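PDB 6RJ1: Mgp-operon protein 3 from Mycoplasma pneumoniae, which probably acts at the cell surface as a membrane-anchored adhesin that helps the bacterium attach to host cells, possibly by recognising sugars. Local coordinates for residues 265-270 / 354-359; 449-454 / 475-480; 491-496 / 536-541. One frame throughout, in Å; residues are numbered along the deposited sequence.

Contact 1 (265-270 / 354-359)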
# COMPACT_ATOMS: atom_id res chain seq x y z
N GLU A 265 -26.91 5.58 -9.21
CA GLU A 265 -27.01 6.98 -9.64
C GLU A 265 -28.17 7.70 -8.93
O GLU A 265 -28.00 8.85 -8.49
CB GLU A 265 -27.19 7.07 -11.16
CG GLU A 265 -25.90 6.87 -11.95
CD GLU A 265 -26.03 6.67 -13.45
OE1 GLU A 265 -24.99 6.72 -14.14
OE2 GLU A 265 -27.16 6.45 -13.94
N ASN A 266 -29.32 7.03 -8.81
CA ASN A 266 -30.52 7.57 -8.16
C ASN A 266 -30.39 7.59 -6.64
O ASN A 266 -30.82 8.57 -6.01
CB ASN A 266 -31.77 6.78 -8.58
CG ASN A 266 -32.08 6.79 -10.07
OD1 ASN A 266 -31.87 7.79 -10.77
ND2 ASN A 266 -32.59 5.68 -10.57
N ASP A 267 -29.80 6.53 -6.05
CA ASP A 267 -29.60 6.38 -4.61
C ASP A 267 -28.52 7.31 -4.05
O ASP A 267 -28.68 7.85 -2.95
CB ASP A 267 -29.30 4.92 -4.23
CG ASP A 267 -29.25 4.65 -2.74
OD1 ASP A 267 -30.30 4.82 -2.07
OD2 ASP A 267 -28.17 4.27 -2.24
N ALA A 268 -27.42 7.48 -4.80
CA ALA A 268 -26.28 8.29 -4.38
C ALA A 268 -25.87 9.38 -5.41
O ALA A 268 -24.77 9.31 -5.95
CB ALA A 268 -25.10 7.38 -4.05
N PRO A 269 -26.70 10.41 -5.68
CA PRO A 269 -26.27 11.43 -6.65
C PRO A 269 -25.23 12.41 -6.09
O PRO A 269 -25.16 12.62 -4.88
CB PRO A 269 -27.58 12.15 -7.01
CG PRO A 269 -28.43 11.99 -5.82
CD PRO A 269 -28.05 10.70 -5.14
N LEU A 270 -24.44 13.01 -6.98
CA LEU A 270 -23.43 14.01 -6.64
C LEU A 270 -24.13 15.32 -6.29
O LEU A 270 -25.27 15.54 -6.73
CB LEU A 270 -22.51 14.20 -7.86
CG LEU A 270 -21.18 14.93 -7.66
CD1 LEU A 270 -20.18 14.06 -6.95
CD2 LEU A 270 -20.61 15.37 -8.98
N SER A 354 -28.99 4.92 0.93
CA SER A 354 -29.40 3.75 1.70
C SER A 354 -28.73 2.46 1.20
O SER A 354 -28.73 1.46 1.92
CB SER A 354 -30.91 3.60 1.66
OG SER A 354 -31.39 3.62 0.32
N LYS A 355 -28.16 2.48 -0.02
CA LYS A 355 -27.51 1.31 -0.62
C LYS A 355 -26.05 1.60 -1.02
O LYS A 355 -25.18 0.76 -0.79
CB LYS A 355 -28.32 0.78 -1.82
CG LYS A 355 -29.71 0.28 -1.47
CD LYS A 355 -30.42 -0.37 -2.65
CE LYS A 355 -31.91 -0.12 -2.64
NZ LYS A 355 -32.30 1.32 -2.57
N TYR A 356 -25.80 2.79 -1.61
CA TYR A 356 -24.49 3.21 -2.10
C TYR A 356 -24.06 4.59 -1.62
O TYR A 356 -24.89 5.43 -1.28
CB TYR A 356 -24.45 3.22 -3.65
CG TYR A 356 -24.73 1.87 -4.28
CD1 TYR A 356 -23.71 0.96 -4.50
CD2 TYR A 356 -26.02 1.53 -4.70
CE1 TYR A 356 -23.96 -0.28 -5.09
CE2 TYR A 356 -26.29 0.29 -5.28
CZ TYR A 356 -25.25 -0.61 -5.48
OH TYR A 356 -25.52 -1.83 -6.05
N LEU A 357 -22.73 4.83 -1.64
CA LEU A 357 -22.10 6.10 -1.30
C LEU A 357 -21.46 6.65 -2.57
O LEU A 357 -20.91 5.89 -3.36
CB LEU A 357 -20.99 5.93 -0.24
CG LEU A 357 -21.36 5.40 1.14
CD1 LEU A 357 -20.15 4.75 1.79
CD2 LEU A 357 -21.96 6.49 2.03
N ASN A 358 -21.51 7.98 -2.75
CA ASN A 358 -20.87 8.67 -3.87
C ASN A 358 -19.55 9.20 -3.29
O ASN A 358 -19.56 10.12 -2.46
CB ASN A 358 -21.77 9.79 -4.40
CG ASN A 358 -21.36 10.35 -5.75
OD1 ASN A 358 -20.18 10.59 -6.03
ND2 ASN A 358 -22.34 10.59 -6.61
N THR A 359 -18.44 8.56 -3.66
CA THR A 359 -17.13 8.92 -3.11
C THR A 359 -16.24 9.63 -4.15
O THR A 359 -15.01 9.53 -4.08
CB THR A 359 -16.46 7.71 -2.47
OG1 THR A 359 -16.47 6.62 -3.40
CG2 THR A 359 -17.14 7.29 -1.16

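Contact 2 (449-454 / 475-480)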
# COMPACT_ATOMS: atom_id res chain seq x y z
N GLN A 449 -5.92 4.86 -14.41
CA GLN A 449 -5.91 5.19 -12.99
C GLN A 449 -4.68 4.64 -12.32
O GLN A 449 -4.12 5.32 -11.47
CB GLN A 449 -7.16 4.67 -12.26
CG GLN A 449 -8.50 5.12 -12.85
CD GLN A 449 -8.85 6.57 -12.67
OE1 GLN A 449 -8.05 7.41 -12.24
NE2 GLN A 449 -10.09 6.89 -12.99
N LEU A 450 -4.24 3.44 -12.73
CA LEU A 450 -3.02 2.83 -12.21
C LEU A 450 -1.80 3.62 -12.67
O LEU A 450 -0.87 3.80 -11.88
CB LEU A 450 -2.91 1.34 -12.58
CG LEU A 450 -3.91 0.38 -11.95
CD1 LEU A 450 -3.92 -0.95 -12.67
CD2 LEU A 450 -3.65 0.19 -10.47
N TYR A 451 -1.80 4.14 -13.92
CA TYR A 451 -0.67 4.95 -14.38
C TYR A 451 -0.57 6.26 -13.60
O TYR A 451 0.49 6.58 -13.07
CB TYR A 451 -0.67 5.18 -15.91
CG TYR A 451 0.48 6.06 -16.35
CD1 TYR A 451 1.77 5.54 -16.51
CD2 TYR A 451 0.31 7.44 -16.51
CE1 TYR A 451 2.84 6.36 -16.84
CE2 TYR A 451 1.39 8.26 -16.84
CZ TYR A 451 2.65 7.72 -17.01
OH TYR A 451 3.69 8.53 -17.35
N HIS A 452 -1.69 7.02 -13.55
CA HIS A 452 -1.78 8.31 -12.85
C HIS A 452 -1.42 8.22 -11.37
O HIS A 452 -0.69 9.07 -10.88
CB HIS A 452 -3.17 8.92 -13.04
CG HIS A 452 -3.25 10.36 -12.65
ND1 HIS A 452 -3.77 10.75 -11.43
CD2 HIS A 452 -2.88 11.47 -13.34
CE1 HIS A 452 -3.70 12.07 -11.41
NE2 HIS A 452 -3.17 12.54 -12.54
N THR A 453 -1.90 7.17 -10.67
CA THR A 453 -1.58 6.97 -9.25
C THR A 453 -0.14 6.46 -9.04
O THR A 453 0.45 6.75 -8.00
CB THR A 453 -2.63 6.10 -8.53
OG1 THR A 453 -2.79 4.85 -9.21
CG2 THR A 453 -3.98 6.79 -8.37
N SER A 454 0.43 5.70 -10.00
CA SER A 454 1.79 5.15 -9.87
C SER A 454 2.91 6.21 -9.92
O SER A 454 4.03 5.95 -9.47
CB SER A 454 2.05 4.05 -10.90
OG SER A 454 2.06 4.55 -12.22
N SER A 475 -0.13 -0.09 -6.61
CA SER A 475 0.66 0.17 -7.80
C SER A 475 1.33 -1.12 -8.26
O SER A 475 1.88 -1.86 -7.44
CB SER A 475 1.67 1.29 -7.56
OG SER A 475 2.60 0.98 -6.54
N LEU A 476 1.26 -1.40 -9.57
CA LEU A 476 1.78 -2.61 -10.19
C LEU A 476 3.19 -2.46 -10.76
O LEU A 476 3.80 -3.46 -11.16
CB LEU A 476 0.79 -3.09 -11.27
CG LEU A 476 -0.37 -4.00 -10.81
CD1 LEU A 476 -1.39 -3.26 -9.93
CD2 LEU A 476 -1.09 -4.56 -12.00
N TRP A 477 3.70 -1.23 -10.80
CA TRP A 477 5.03 -0.95 -11.35
C TRP A 477 5.72 0.23 -10.68
O TRP A 477 5.10 0.95 -9.89
CB TRP A 477 4.93 -0.75 -12.88
CG TRP A 477 3.93 0.30 -13.27
CD1 TRP A 477 4.08 1.65 -13.20
CD2 TRP A 477 2.60 0.06 -13.77
NE1 TRP A 477 2.95 2.28 -13.65
CE2 TRP A 477 2.02 1.33 -14.00
CE3 TRP A 477 1.86 -1.09 -14.08
CZ2 TRP A 477 0.72 1.47 -14.50
CZ3 TRP A 477 0.57 -0.95 -14.57
CH2 TRP A 477 0.01 0.32 -14.77
N TYR A 478 7.02 0.42 -10.98
CA TYR A 478 7.84 1.51 -10.43
C TYR A 478 8.92 1.89 -11.43
O TYR A 478 9.27 1.09 -12.29
CB TYR A 478 8.46 1.09 -9.08
CG TYR A 478 9.41 -0.08 -9.17
CD1 TYR A 478 8.93 -1.39 -9.22
CD2 TYR A 478 10.79 0.12 -9.19
CE1 TYR A 478 9.80 -2.47 -9.31
CE2 TYR A 478 11.67 -0.96 -9.28
CZ TYR A 478 11.17 -2.25 -9.32
OH TYR A 478 12.03 -3.32 -9.39
N TRP A 479 9.47 3.09 -11.30
CA TRP A 479 10.50 3.57 -12.22
C TRP A 479 11.88 3.65 -11.61
O TRP A 479 12.02 3.97 -10.44
CB TRP A 479 10.13 4.94 -12.78
CG TRP A 479 9.17 4.88 -13.91
CD1 TRP A 479 9.47 4.78 -15.24
CD2 TRP A 479 7.74 4.90 -13.83
NE1 TRP A 479 8.32 4.74 -15.99
CE2 TRP A 479 7.23 4.83 -15.15
CE3 TRP A 479 6.83 4.97 -12.76
CZ2 TRP A 479 5.86 4.83 -15.43
CZ3 TRP A 479 5.47 4.97 -13.04
CH2 TRP A 479 5.00 4.90 -14.36
N VAL A 480 12.90 3.37 -12.42
CA VAL A 480 14.32 3.54 -12.17
C VAL A 480 14.82 4.13 -13.51
O VAL A 480 14.93 3.42 -14.51
CB VAL A 480 15.12 2.27 -11.74
CG1 VAL A 480 16.61 2.59 -11.62
CG2 VAL A 480 14.60 1.69 -10.44
O HOH W 1 0.20 0.79 -11.01

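Contact 3 (491-496 / 536-541)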
# COMPACT_ATOMS: atom_id res chain seq x y z
N THR A 491 9.35 -0.76 -14.24
CA THR A 491 9.66 -2.14 -13.88
C THR A 491 8.42 -2.70 -13.19
O THR A 491 7.87 -2.04 -12.31
CB THR A 491 10.87 -2.21 -12.93
OG1 THR A 491 11.93 -1.39 -13.44
CG2 THR A 491 11.37 -3.64 -12.70
N TRP A 492 7.98 -3.90 -13.58
CA TRP A 492 6.83 -4.57 -12.98
C TRP A 492 7.18 -5.06 -11.58
O TRP A 492 8.25 -5.63 -11.39
CB TRP A 492 6.42 -5.78 -13.82
CG TRP A 492 5.85 -5.42 -15.16
CD1 TRP A 492 6.50 -5.43 -16.35
CD2 TRP A 492 4.50 -5.05 -15.43
NE1 TRP A 492 5.63 -5.07 -17.36
CE2 TRP A 492 4.39 -4.83 -16.82
CE3 TRP A 492 3.35 -4.89 -14.63
CZ2 TRP A 492 3.20 -4.45 -17.43
CZ3 TRP A 492 2.17 -4.50 -15.24
CH2 TRP A 492 2.09 -4.29 -16.62
N TRP A 493 6.26 -4.88 -10.61
CA TRP A 493 6.45 -5.41 -9.26
C TRP A 493 6.42 -6.96 -9.28
O TRP A 493 7.17 -7.59 -8.53
CB TRP A 493 5.41 -4.87 -8.28
CG TRP A 493 5.77 -3.54 -7.68
CD1 TRP A 493 5.05 -2.38 -7.77
CD2 TRP A 493 6.93 -3.24 -6.89
NE1 TRP A 493 5.69 -1.38 -7.08
CE2 TRP A 493 6.84 -1.87 -6.53
CE3 TRP A 493 8.04 -3.99 -6.44
CZ2 TRP A 493 7.83 -1.24 -5.76
CZ3 TRP A 493 9.00 -3.37 -5.66
CH2 TRP A 493 8.90 -2.00 -5.34
N ALA A 494 5.60 -7.54 -10.18
CA ALA A 494 5.45 -8.99 -10.38
C ALA A 494 6.75 -9.62 -10.89
O ALA A 494 6.91 -10.84 -10.80
CB ALA A 494 4.31 -9.27 -11.35
N LYS A 495 7.66 -8.80 -11.45
CA LYS A 495 8.97 -9.23 -11.95
C LYS A 495 10.09 -8.81 -10.96
O LYS A 495 11.27 -8.97 -11.28
CB LYS A 495 9.22 -8.69 -13.36
CG LYS A 495 8.50 -9.48 -14.44
CD LYS A 495 8.54 -8.79 -15.80
CE LYS A 495 9.79 -9.07 -16.59
NZ LYS A 495 9.64 -8.70 -18.03
N THR A 496 9.71 -8.27 -9.77
CA THR A 496 10.64 -7.88 -8.72
C THR A 496 10.43 -8.79 -7.52
O THR A 496 9.48 -8.60 -6.74
CB THR A 496 10.55 -6.38 -8.38
OG1 THR A 496 10.60 -5.62 -9.58
CG2 THR A 496 11.68 -5.93 -7.46
N PRO A 536 2.35 -8.89 -7.29
CA PRO A 536 2.20 -7.83 -8.30
C PRO A 536 1.98 -6.40 -7.80
O PRO A 536 2.22 -5.47 -8.56
CB PRO A 536 0.96 -8.29 -9.05
CG PRO A 536 0.11 -8.87 -7.97
CD PRO A 536 1.07 -9.60 -7.07
N ALA A 537 1.40 -6.22 -6.61
CA ALA A 537 1.03 -4.88 -6.16
C ALA A 537 1.42 -4.55 -4.74
O ALA A 537 1.52 -5.42 -3.88
CB ALA A 537 -0.46 -4.67 -6.35
N TYR A 538 1.64 -3.24 -4.52
CA TYR A 538 2.00 -2.67 -3.23
C TYR A 538 1.33 -1.32 -3.00
O TYR A 538 1.05 -0.60 -3.96
CB TYR A 538 3.54 -2.53 -3.12
CG TYR A 538 4.27 -3.86 -3.14
CD1 TYR A 538 4.42 -4.61 -1.98
CD2 TYR A 538 4.77 -4.39 -4.33
CE1 TYR A 538 5.04 -5.86 -2.00
CE2 TYR A 538 5.39 -5.64 -4.36
CZ TYR A 538 5.53 -6.37 -3.19
OH TYR A 538 6.15 -7.59 -3.24
N LEU A 539 1.06 -1.00 -1.71
CA LEU A 539 0.52 0.30 -1.23
C LEU A 539 1.71 0.98 -0.53
O LEU A 539 1.97 0.77 0.65
CB LEU A 539 -0.69 0.09 -0.31
CG LEU A 539 -1.91 -0.53 -0.98
CD1 LEU A 539 -2.37 -1.75 -0.24
CD2 LEU A 539 -3.02 0.49 -1.16
N ILE A 540 2.50 1.71 -1.34
CA ILE A 540 3.78 2.33 -1.01
C ILE A 540 3.67 3.42 0.06
O ILE A 540 3.12 4.48 -0.21
CB ILE A 540 4.48 2.86 -2.31
CG1 ILE A 540 4.53 1.77 -3.43
CG2 ILE A 540 5.87 3.47 -2.06
CD1 ILE A 540 5.50 0.58 -3.25
N ALA A 541 4.28 3.17 1.24
CA ALA A 541 4.33 4.14 2.34
C ALA A 541 5.34 5.26 2.05
O ALA A 541 5.23 6.35 2.60
CB ALA A 541 4.69 3.44 3.63
O HOH W 2 3.22 -6.05 -11.01
O HOH W 3 6.98 -8.79 -5.75

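Contact 1 (265-270 / 354-359)
The carboxylate of Asp-267, in the last turn of helix 253-267, faces three consecutive backbone N-H groups of the chain that leads into strand 356-358. Its OD2 accepts from Lys-355 N and from Tyr-356 N, each at 2.9 Å; the Tyr-356 bond is the straighter (165° at the hydrogen) and runs nearly along the C-O axis, whereas the Lys-355 donor comes from the syn side and lies out of the carboxylate plane. OD1 takes the hydroxyl of Ser-354, OG to OD1 2.9 Å, and the amide of the same residue, N to OD1 3.3 Å, both on the syn side. The first torsion of Asp-267, with CG opposite the backbone N (chi1 -173°), carries the carboxylate to this run of amides.

One residue on, where the chain leaves the helix, Ala-268 lays its methyl against the strand, CB standing 4.2 Å from CB of Tyr-356. The phenol of Tyr-356 goes elsewhere and bonds to Glu-260 of the same helix. At the far end Asn-358 answers with its own side chain: ND2 donates to Ala-268 O (2.8 Å, 157°), with the acceptor close to the amide plane. The side chains of Leu-270 and Asn-358 cross at about a right angle, CD1 of the leucine 3.6 Å from OD1 of Asn-358.

Apart from the Ser-354 hydroxyl, the bonds pair a side chain of one segment with the backbone of the other, tying the helix end to strand 356-358, the partner of strand 239-241 in a two-stranded sheet. Four donors on a buried carboxylate, with NZ of Lys-355 nearby but beyond salt-bridge range, would be expected to favour the charged form of Asp-267.

Contact 2 (449-454 / 475-480)
The indole of Trp-477 laps against the helix backbone where Leu-450 joins Tyr-451. Its CZ2 lies 3.7 Å from Tyr-451 N, and Tyr-451 CA sits at the ring edge, in its plane. CH2 next door touches Leu-450 CB at 3.8 Å. With CG of Trp-477 set between its own backbone N and carbonyl carbon (chi1 54°), the ring is brought across to the helix. Farther along, the leucine CD2 meets CD1 of Leu-476.

Helix 446-454 here packs on strand 477-482; the axes of helix residues 449-454 and strand residues 477-480 come within 9.5 Å, their directions 45° apart. After the helix the chain makes strands 457-461, 464-468, 477-482 and 487-492 in succession, an antiparallel meander that forms half of an eight-stranded mixed sheet; such meanders are the unit of propeller blades, and the MgpC family is placed in that clan, so a relation is possible.

On the other flank Tyr-451 and Trp-479 cross at about a right angle, tyrosine CE1 3.6 Å from tryptophan CH2. The polar ends of both point past the contact: Tyr-451 OH bonds to Leu-134 O, and Trp-479 NE1 to Ala-135 O. The hydroxyl of Ser-454 lies beside both indoles, where the edge of Trp-477 meets Trp-479. It donates to Tyr-451 O within the helix (OG to O 2.7 Å) and accepts a weak, bent bond from Trp-477 NE1, while also lying at the edge of the Trp-479 ring, near its plane. A water over one face of the Trp-477 ring accepts from Leu-476 N at 2.8 Å and donates weakly to Leu-450 O.

Contact 3 (491-496 / 536-541)
Two overlapping type I turns, Trp-492 to Lys-495 and Trp-493 to Thr-496, end strand 487-492 and swing the chain from one large mixed sheet to strand 496-498 of another; they pack on the start of strand 538-546, in the MgpC adhesin part of the protein. Lys-495 N bonds to Trp-492 O and Thr-496 N to Trp-493 O, and the hydroxyl of Thr-496 donates to Trp-492 O from the face of its plane opposite to Lys-495 N, OG1 to O 3.0 Å.

From this corner Trp-493 reaches out over strand 538-546. An edge of the Tyr-538 ring points at one face of the indole in an edge-to-face pair, the planes at 66°. The closest approach is made by tyrosine CD2, which sits over the five-membered ring near the fusion bond, 3.5 Å from Trp-493 CD2; CE2 of the same tyrosine edge reaches toward Trp-493 CE3 of the six-membered ring. Beyond the tyrosine, the CD1 methyl of Ile-540 approaches the far end of the indole, 3.9 Å from Trp-493 CZ2, and Tyr-478 of the neighbouring strand 477-482 also meets the Trp-493 ring.

At the base of the indole, Trp-493 CB lies beside the carbonyl oxygen of Pro-536, and the proline ring meets the methyl of Ala-494, CB to CB 4.2 Å. Direct polar bonds between the two segments are lacking, and water takes their place. One water lies 2.9 Å from Tyr-538 OH, close to Thr-496 O. A second accepts from Ala-494 N at 2.9 Å and donates to Pro-536 O at 2.7 Å.

From the N terminus, the three contacts follow in series, none enclosing or crossing another. Contact 1 closes a long, mostly unmodelled excursion and joins helix 253-267 to strand 356-358, with its centre 27 Å from that of the chain. Contact 2 then closes a shorter loop holding strands 457-461 and 464-468, and contact 3 one that holds the end of strand 496-498 and helix 503-511. Contact 1 stands apart, its nearest atoms about 11 Å from contact 2. Contacts 2 and 3 touch through adjacent strands 477-482 and 487-492, where Tyr-478 O lies 2.7 Å from Thr-491 N, so helix 446-454 and the second mixed sheet, through strand 538-546, both pack against the sheet of those strands.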